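Endolysin 2638A (Staphylococcus phage 2638A, PDB 7AQH) degrades staphylococcal peptidoglycan so that new phage can leave the lysed host, the part described here being its C-terminal SH3b cell wall-binding domain. Local coordinates at residues V20-P23 with E24-T28. Sequence-based numbering, arbitrary orientation.
Sequences VTAP and EGIIT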
ATOM      1  N   VAL A  20      11.326  -1.722   0.300  1.00 50.30           N
ATOM      2  CA  VAL A  20      10.864  -2.377   1.518  1.00 52.00           C
ATOM      3  C   VAL A  20      12.028  -2.530   2.486  1.00 49.03           C
ATOM      4  O   VAL A  20      13.090  -3.058   2.130  1.00 49.55           O
ATOM      5  CB  VAL A  20      10.229  -3.737   1.188  1.00 51.35           C
ATOM      6  CG1 VAL A  20       9.923  -4.504   2.465  1.00 47.36           C
ATOM      7  CG2 VAL A  20       8.971  -3.547   0.356  1.00 50.43           C
ATOM      8  N   THR A  21      11.832  -2.068   3.720  1.00 50.04           N
ATOM      9  CA  THR A  21      12.814  -2.229   4.780  1.00 50.92           C
ATOM     10  C   THR A  21      12.303  -3.103   5.917  1.00 50.71           C
ATOM     11  O   THR A  21      13.050  -3.355   6.870  1.00 49.44           O
ATOM     12  CB  THR A  21      13.245  -0.863   5.334  1.00 51.46           C
ATOM     13  OG1 THR A  21      14.392  -1.030   6.177  1.00 55.31           O
ATOM     14  CG2 THR A  21      12.122  -0.236   6.142  1.00 48.28           C
ATOM     15  N   ALA A  22      11.060  -3.567   5.843  1.00 48.93           N
ATOM     16  CA  ALA A  22      10.518  -4.433   6.878  1.00 48.47           C
ATOM     17  C   ALA A  22      11.283  -5.754   6.898  1.00 47.58           C
ATOM     18  O   ALA A  22      11.476  -6.369   5.842  1.00 53.58           O
ATOM     19  CB  ALA A  22       9.030  -4.685   6.643  1.00 45.60           C
ATOM     20  N   PRO A  23      11.738  -6.213   8.066  1.00 50.35           N
ATOM     21  CA  PRO A  23      12.590  -7.417   8.098  1.00 50.22           C
ATOM     22  C   PRO A  23      11.994  -8.616   7.372  1.00 50.01           C
ATOM     23  O   PRO A  23      12.658  -9.214   6.515  1.00 51.21           O
ATOM     24  CB  PRO A  23      12.753  -7.673   9.602  1.00 51.77           C
ATOM     25  CG  PRO A  23      12.582  -6.320  10.231  1.00 50.86           C
ATOM     26  CD  PRO A  23      11.550  -5.620   9.400  1.00 49.04           C
ATOM     27  N   GLU A  24      10.749  -8.976   7.685  1.00 53.44           N
ATOM     28  CA  GLU A  24      10.092 -10.153   7.133  1.00 51.26           C
ATOM     29  C   GLU A  24       9.340  -9.851   5.839  1.00 49.93           C
ATOM     30  O   GLU A  24       8.532 -10.673   5.390  1.00 48.29           O
ATOM     31  CB  GLU A  24       9.139 -10.738   8.183  1.00 53.82           C
ATOM     32  CG  GLU A  24       8.270 -11.902   7.727  1.00 58.39           C
ATOM     33  CD  GLU A  24       9.051 -13.177   7.491  1.00 62.03           C
ATOM     34  OE1 GLU A  24       9.979 -13.471   8.276  1.00 59.09           O
ATOM     35  OE2 GLU A  24       8.732 -13.888   6.515  1.00 60.68           O
ATOM     36  N   GLY A  25       9.604  -8.706   5.214  1.00 49.02           N
ATOM     37  CA  GLY A  25       8.920  -8.360   3.988  1.00 46.85           C
ATOM     38  C   GLY A  25       7.516  -7.854   4.260  1.00 49.99           C
ATOM     39  O   GLY A  25       7.063  -7.738   5.401  1.00 51.13           O
ATOM     40  N   ILE A  26       6.808  -7.549   3.176  1.00 43.94           N
ATOM     41  CA  ILE A  26       5.448  -7.033   3.253  1.00 41.44           C
ATOM     42  C   ILE A  26       4.545  -7.890   2.378  1.00 40.96           C
ATOM     43  O   ILE A  26       4.906  -8.241   1.249  1.00 43.99           O
ATOM     44  CB  ILE A  26       5.373  -5.552   2.827  1.00 44.11           C
ATOM     45  CG1 ILE A  26       6.440  -4.741   3.562  1.00 42.49           C
ATOM     46  CG2 ILE A  26       3.991  -4.991   3.109  1.00 41.32           C
ATOM     47  CD1 ILE A  26       6.505  -3.294   3.139  1.00 44.34           C
ATOM     48  N   ILE A  27       3.371  -8.228   2.905  1.00 42.90           N
ATOM     49  CA  ILE A  27       2.397  -9.029   2.171  1.00 39.24           C
ATOM     50  C   ILE A  27       1.577  -8.112   1.276  1.00 44.69           C
ATOM     51  O   ILE A  27       1.082  -7.068   1.720  1.00 43.48           O
ATOM     52  CB  ILE A  27       1.497  -9.813   3.139  1.00 41.45           C
ATOM     53  CG1 ILE A  27       2.329 -10.799   3.962  1.00 43.20           C
ATOM     54  CG2 ILE A  27       0.402 -10.540   2.375  1.00 43.15           C
ATOM     55  CD1 ILE A  27       1.528 -11.555   5.002  1.00 44.47           C
ATOM     56  N   THR A  28       1.432  -8.498   0.011  1.00 46.69           N
ATOM     57  CA  THR A  28       0.678  -7.731  -0.969  1.00 43.65           C
ATOM     58  C   THR A  28      -0.661  -8.402  -1.248  1.00 43.88           C
ATOM     59  O   THR A  28      -0.816  -9.615  -1.078  1.00 45.00           O
ATOM     60  CB  THR A  28       1.465  -7.583  -2.275  1.00 41.97           C
ATOM     61  OG1 THR A  28       1.710  -8.879  -2.836  1.00 47.51           O
ATOM     62  CG2 THR A  28       2.796  -6.889  -2.017  1.00 40.02           C
TER
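With CG1 of Ile26 beside its own backbone N (chi1 -50°) and the chain then extended through chi2, the delta methyl is carried back to Val20, whose CG1 stands anti to its backbone N (chi1 172°). The two branched side chains meet at an oblique angle: CD1 of Ile26 reaches both methyls of the valine, lying 3.7 Å from Val20 CG2, while the methylene Ile26 CG1 sits 3.7 Å from Val20 CG1. The same methylene also faces the methyl of Ala22, with CB 4.0 Å from Ile26 CG1.

Between Val20 and Ile26 the chain reverses in a type I beta turn from Ala22 to Gly25, with Pro23 and Glu24 at its exposed corners. The turn is closed by Gly25 N donating to Ala22 O at 3.1 Å, nearly straight at hydrogen (160°). Gly25 has positive phi, readily adopted by glycine, and leads the chain out into strand 26-30.

This is a tight link between consecutive strands of the SH3b barrel. Leu43 also packs on Val20, and Met75 and Pro76 on Ile26. One backbone bond thus closes the exposed bend, while dispersion contacts join its inner side to the hydrophobic interior.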